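Local atomic coordinates of autolysin E (Staphylococcus aureus, PDB entry 4PI8), a protein that probably cleaves the NAG-NAM glycan strands of bacterial peptidoglycan as a cell-wall glycosidase (autolysin). Residues M54-M65 and Y212-R223. The protein carries 1 engineered substitution. Sequence-based numbering, arbitrary orientation.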
loop_
_atom_site.group_PDB
_atom_site.type_symbol
_atom_site.label_atom_id
_atom_site.label_comp_id
_atom_site.label_asym_id
_atom_site.label_seq_id
_atom_site.Cartn_x
_atom_site.Cartn_y
_atom_site.Cartn_z
ATOM N N MET A 54 -8.693 -6.566 -9.173
ATOM C CA MET A 54 -8.546 -5.557 -8.089
ATOM C C MET A 54 -7.247 -4.763 -8.220
ATOM O O MET A 54 -7.257 -3.619 -7.839
ATOM C CB MET A 54 -8.483 -6.166 -6.648
ATOM C CG MET A 54 -9.727 -6.236 -5.770
ATOM S SD MET A 54 -10.818 -4.815 -5.948
ATOM C CE MET A 54 -11.755 -5.659 -7.136
ATOM N N LYS A 55 -6.155 -5.390 -8.709
ATOM C CA LYS A 55 -4.893 -4.641 -8.785
ATOM C C LYS A 55 -4.939 -3.560 -9.861
ATOM O O LYS A 55 -4.044 -2.687 -9.882
ATOM C CB LYS A 55 -3.690 -5.501 -8.811
ATOM C CG LYS A 55 -3.511 -6.308 -10.050
ATOM C CD LYS A 55 -2.164 -7.001 -10.040
ATOM C CE LYS A 55 -2.166 -8.434 -9.550
ATOM N NZ LYS A 55 -0.884 -9.138 -9.846
ATOM N N TYR A 56 -5.926 -3.601 -10.760
ATOM C CA TYR A 56 -6.021 -2.666 -11.865
ATOM C C TYR A 56 -7.153 -1.700 -11.695
ATOM O O TYR A 56 -7.466 -0.905 -12.559
ATOM C CB TYR A 56 -6.181 -3.478 -13.159
ATOM C CG TYR A 56 -5.080 -4.458 -13.387
ATOM C CD1 TYR A 56 -3.777 -4.089 -13.622
ATOM C CD2 TYR A 56 -5.339 -5.836 -13.304
ATOM C CE1 TYR A 56 -2.787 -5.019 -13.791
ATOM C CE2 TYR A 56 -4.336 -6.758 -13.496
ATOM C CZ TYR A 56 -3.056 -6.351 -13.745
ATOM O OH TYR A 56 -2.029 -7.285 -13.906
ATOM N N MET A 57 -7.801 -1.722 -10.530
ATOM C CA MET A 57 -8.954 -0.900 -10.219
ATOM C C MET A 57 -8.572 0.429 -9.585
ATOM O O MET A 57 -7.753 0.480 -8.632
ATOM C CB MET A 57 -9.873 -1.664 -9.293
ATOM C CG MET A 57 -11.182 -0.984 -9.076
ATOM S SD MET A 57 -12.188 -1.737 -7.784
ATOM C CE MET A 57 -11.237 -1.115 -6.380
ATOM N N ASP A 58 -9.183 1.523 -10.004
ATOM C CA ASP A 58 -8.911 2.834 -9.500
ATOM C C ASP A 58 -9.327 2.891 -8.032
ATOM O O ASP A 58 -10.498 2.616 -7.702
ATOM C CB ASP A 58 -9.727 3.823 -10.343
ATOM C CG ASP A 58 -9.593 5.231 -9.938
ATOM O OD1 ASP A 58 -9.016 5.607 -8.927
ATOM O OD2 ASP A 58 -10.109 6.127 -10.716
ATOM N N ILE A 59 -8.362 3.120 -7.135
ATOM C CA ILE A 59 -8.587 3.212 -5.675
ATOM C C ILE A 59 -8.654 4.616 -5.150
ATOM O O ILE A 59 -8.626 4.865 -3.947
ATOM C CB ILE A 59 -7.574 2.293 -4.903
ATOM C CG1 ILE A 59 -6.146 2.545 -5.396
ATOM C CG2 ILE A 59 -7.991 0.853 -5.046
ATOM C CD1 ILE A 59 -5.068 1.891 -4.588
ATOM N N THR A 60 -8.819 5.558 -6.087
ATOM C CA THR A 60 -9.031 6.943 -5.744
ATOM C C THR A 60 -10.489 7.233 -5.685
ATOM O O THR A 60 -10.757 8.492 -5.598
ATOM C CB THR A 60 -8.318 7.902 -6.748
ATOM O OG1 THR A 60 -9.108 7.984 -7.960
ATOM C CG2 THR A 60 -6.977 7.457 -7.051
ATOM N N GLU A 61 -11.349 6.229 -5.877
ATOM C CA GLU A 61 -12.812 6.322 -5.764
ATOM C C GLU A 61 -13.242 5.628 -4.482
ATOM O O GLU A 61 -12.931 4.437 -4.231
ATOM C CB GLU A 61 -13.521 5.654 -6.921
ATOM C CG GLU A 61 -13.312 6.163 -8.354
ATOM C CD GLU A 61 -13.332 7.671 -8.524
ATOM O OE1 GLU A 61 -13.956 8.405 -7.719
ATOM O OE2 GLU A 61 -12.693 8.117 -9.511
ATOM N N LYS A 62 -14.065 6.333 -3.754
ATOM C CA LYS A 62 -14.555 5.917 -2.442
ATOM C C LYS A 62 -15.581 4.839 -2.547
ATOM O O LYS A 62 -16.160 4.611 -3.644
ATOM C CB LYS A 62 -15.111 7.081 -1.736
ATOM C CG LYS A 62 -14.071 8.179 -1.540
ATOM C CD LYS A 62 -14.604 9.370 -0.772
ATOM C CE LYS A 62 -15.579 10.165 -1.632
ATOM N NZ LYS A 62 -16.054 11.359 -0.910
ATOM N N VAL A 63 -15.795 4.141 -1.442
ATOM C CA VAL A 63 -16.770 3.076 -1.411
ATOM C C VAL A 63 -17.776 3.315 -0.271
ATOM O O VAL A 63 -17.455 3.895 0.773
ATOM C CB VAL A 63 -16.175 1.658 -1.315
ATOM C CG1 VAL A 63 -15.491 1.302 -2.615
ATOM C CG2 VAL A 63 -15.271 1.527 -0.125
ATOM N N PRO A 64 -19.018 2.849 -0.462
ATOM C CA PRO A 64 -20.075 3.031 0.506
ATOM C C PRO A 64 -19.995 2.016 1.613
ATOM O O PRO A 64 -20.655 0.985 1.600
ATOM C CB PRO A 64 -21.348 2.874 -0.357
ATOM C CG PRO A 64 -20.995 1.880 -1.376
ATOM C CD PRO A 64 -19.537 2.245 -1.718
ATOM N N MET A 65 -19.167 2.330 2.588
ATOM C CA MET A 65 -18.954 1.511 3.786
ATOM C C MET A 65 -19.204 2.355 4.994
ATOM O O MET A 65 -18.534 3.352 5.203
ATOM C CB MET A 65 -17.505 0.938 3.833
ATOM C CG MET A 65 -17.257 -0.126 2.789
ATOM S SD MET A 65 -17.923 -1.765 3.186
ATOM C CE MET A 65 -16.712 -2.238 4.414
ATOM N N TYR A 212 -14.904 -6.758 -0.803
ATOM C CA TYR A 212 -15.899 -6.367 -1.797
ATOM C C TYR A 212 -17.034 -7.416 -1.824
ATOM O O TYR A 212 -18.205 -7.040 -1.895
ATOM C CB TYR A 212 -15.319 -6.210 -3.237
ATOM C CG TYR A 212 -14.822 -4.823 -3.536
ATOM C CD1 TYR A 212 -13.828 -4.233 -2.787
ATOM C CD2 TYR A 212 -15.361 -4.099 -4.564
ATOM C CE1 TYR A 212 -13.455 -2.918 -3.055
ATOM C CE2 TYR A 212 -14.963 -2.785 -4.834
ATOM C CZ TYR A 212 -14.001 -2.232 -4.042
ATOM O OH TYR A 212 -13.638 -0.919 -4.307
ATOM N N LYS A 213 -16.653 -8.696 -1.853
ATOM C CA LYS A 213 -17.675 -9.748 -1.980
ATOM C C LYS A 213 -18.416 -9.923 -0.667
ATOM O O LYS A 213 -19.616 -10.360 -0.693
ATOM C CB LYS A 213 -17.052 -11.019 -2.491
ATOM C CG LYS A 213 -16.574 -10.907 -3.913
ATOM C CD LYS A 213 -15.877 -12.111 -4.502
ATOM C CE LYS A 213 -15.396 -11.806 -5.909
ATOM N NZ LYS A 213 -14.807 -12.932 -6.631
ATOM N N GLN A 214 -17.843 -9.591 0.464
ATOM C CA GLN A 214 -18.501 -9.678 1.750
ATOM C C GLN A 214 -19.618 -8.659 1.814
ATOM O O GLN A 214 -20.693 -8.948 2.382
ATOM C CB GLN A 214 -17.522 -9.476 2.912
ATOM C CG GLN A 214 -18.152 -9.502 4.291
ATOM C CD GLN A 214 -17.196 -9.529 5.411
ATOM O OE1 GLN A 214 -16.027 -9.741 5.213
ATOM N NE2 GLN A 214 -17.687 -9.371 6.590
ATOM N N PHE A 215 -19.431 -7.443 1.290
ATOM C CA PHE A 215 -20.412 -6.359 1.436
ATOM C C PHE A 215 -21.176 -6.087 0.151
ATOM O O PHE A 215 -22.039 -5.203 0.130
ATOM C CB PHE A 215 -19.704 -5.129 2.004
ATOM C CG PHE A 215 -19.229 -5.330 3.413
ATOM C CD1 PHE A 215 -20.129 -5.366 4.482
ATOM C CD2 PHE A 215 -17.929 -5.629 3.670
ATOM C CE1 PHE A 215 -19.649 -5.592 5.778
ATOM C CE2 PHE A 215 -17.457 -5.873 4.959
ATOM C CZ PHE A 215 -18.338 -5.827 6.017
ATOM N N GLY A 216 -20.851 -6.750 -0.937
ATOM C CA GLY A 216 -21.558 -6.542 -2.192
ATOM C C GLY A 216 -21.217 -5.220 -2.838
ATOM O O GLY A 216 -22.082 -4.523 -3.417
ATOM N N ILE A 217 -19.952 -4.843 -2.759
ATOM C CA ILE A 217 -19.509 -3.564 -3.318
ATOM C C ILE A 217 -19.219 -3.688 -4.819
ATOM O O ILE A 217 -18.588 -4.632 -5.289
ATOM C CB ILE A 217 -18.229 -3.076 -2.569
ATOM C CG1 ILE A 217 -18.405 -3.027 -1.043
ATOM C CG2 ILE A 217 -17.804 -1.701 -3.074
ATOM C CD1 ILE A 217 -19.478 -2.112 -0.522
ATOM N N LYS A 218 -19.624 -2.674 -5.565
ATOM C CA LYS A 218 -19.327 -2.620 -6.999
ATOM C C LYS A 218 -17.931 -2.060 -7.276
ATOM O O LYS A 218 -17.578 -1.031 -6.735
ATOM C CB LYS A 218 -20.364 -1.734 -7.698
ATOM C CG LYS A 218 -20.505 -2.060 -9.179
ATOM C CD LYS A 218 -20.984 -0.903 -10.056
ATOM C CE LYS A 218 -20.978 -1.309 -11.537
ATOM N NZ LYS A 218 -19.654 -1.886 -11.938
ATOM N N LYS A 219 -17.219 -2.698 -8.171
ATOM C CA LYS A 219 -15.871 -2.269 -8.613
ATOM C C LYS A 219 -15.938 -0.983 -9.421
ATOM O O LYS A 219 -16.878 -0.808 -10.197
ATOM C CB LYS A 219 -15.259 -3.348 -9.496
ATOM C CG LYS A 219 -14.872 -4.602 -8.754
ATOM C CD LYS A 219 -14.086 -5.565 -9.628
ATOM C CE LYS A 219 -14.998 -6.342 -10.565
ATOM N NZ LYS A 219 -14.305 -6.768 -11.821
ATOM N N ASP A 220 -14.935 -0.105 -9.261
ATOM C CA ASP A 220 -14.783 1.111 -10.035
ATOM C C ASP A 220 -13.976 0.737 -11.274
ATOM O O ASP A 220 -13.833 -0.439 -11.638
ATOM C CB ASP A 220 -14.068 2.210 -9.170
ATOM C CG ASP A 220 -15.029 2.919 -8.149
ATOM O OD1 ASP A 220 -16.008 3.604 -8.606
ATOM O OD2 ASP A 220 -14.793 2.826 -6.879
ATOM N N ASP A 221 -13.464 1.756 -11.952
ATOM C CA ASP A 221 -12.899 1.587 -13.257
ATOM C C ASP A 221 -11.661 0.722 -13.247
ATOM O O ASP A 221 -10.767 0.877 -12.382
ATOM C CB ASP A 221 -12.543 2.973 -13.859
ATOM C CG ASP A 221 -13.789 3.853 -14.095
ATOM O OD1 ASP A 221 -14.824 3.311 -14.585
ATOM O OD2 ASP A 221 -13.738 5.070 -13.775
ATOM N N ILE A 222 -11.569 -0.176 -14.195
ATOM C CA ILE A 222 -10.454 -1.042 -14.377
ATOM C C ILE A 222 -9.670 -0.580 -15.595
ATOM O O ILE A 222 -10.224 -0.349 -16.686
ATOM C CB ILE A 222 -10.885 -2.486 -14.686
ATOM C CG1 ILE A 222 -11.866 -3.022 -13.608
ATOM C CG2 ILE A 222 -9.673 -3.368 -14.923
ATOM C CD1 ILE A 222 -11.353 -2.994 -12.188
ATOM N N ARG A 223 -8.386 -0.396 -15.411
ATOM C CA ARG A 223 -7.521 0.058 -16.513
ATOM C C ARG A 223 -6.761 -1.103 -17.053
ATOM O O ARG A 223 -6.064 -1.828 -16.344
ATOM C CB ARG A 223 -6.571 1.121 -16.041
ATOM C CG ARG A 223 -5.580 1.478 -17.139
ATOM C CD ARG A 223 -4.776 2.707 -16.772
ATOM N NE ARG A 223 -3.739 2.890 -17.762
ATOM C CZ ARG A 223 -3.015 3.992 -17.932
ATOM N NH1 ARG A 223 -3.200 5.081 -17.195
ATOM N NH2 ARG A 223 -2.119 3.977 -18.899
#
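A single antiparallel bridge between Met-57 and Ile-222, continued by apolar packing with methionines against Tyr-212 and Phe-215, joins the loop between helices 38-45 and 67-74 to the last turn of helix 200-215 and the chain that follows it. The bridge is a non-hydrogen-bonded pair flanked by two backbone bonds: Arg-223 N to Tyr-56 O, 3.0 Å and nearly straight at 171°, and Asp-58 N to Asp-221 O, 2.9 Å. Beside it, Ile-222 CD1 lies 3.5 Å from Met-57 CB. Asp-58 also shapes its own loop through an Asx turn: OD1 takes Thr-60 N from the anti side and the Thr-60 hydroxyl through its syn lone pair.

Met-57 runs extended to its sulfur (chi1 and chi2 both -171°), then bends, and CE packs 3.2 Å from Tyr-212 OH, a hydroxyl hydrogen-bonded to Asn-97 ND2. In one of its two conformers, so less certainly, Met-54 SD stands over a face of the same ring, 4.4 Å from its centroid; Met-57 SD approaches obliquely. These Met-aromatic contacts tie loop to helix in a protein of a lysozyme-clan family, and none of their side chains lines the glycan pocket. Further along, Val-63 CG1 touches Ile-217 CG2 at 3.8 Å. At the far end Met-65 crosses Phe-215 at about a right angle, its CE over the ring face in a CH-pi contact, 4.0 Å from the centroid, while Gln-214 CG lies on the opposite face.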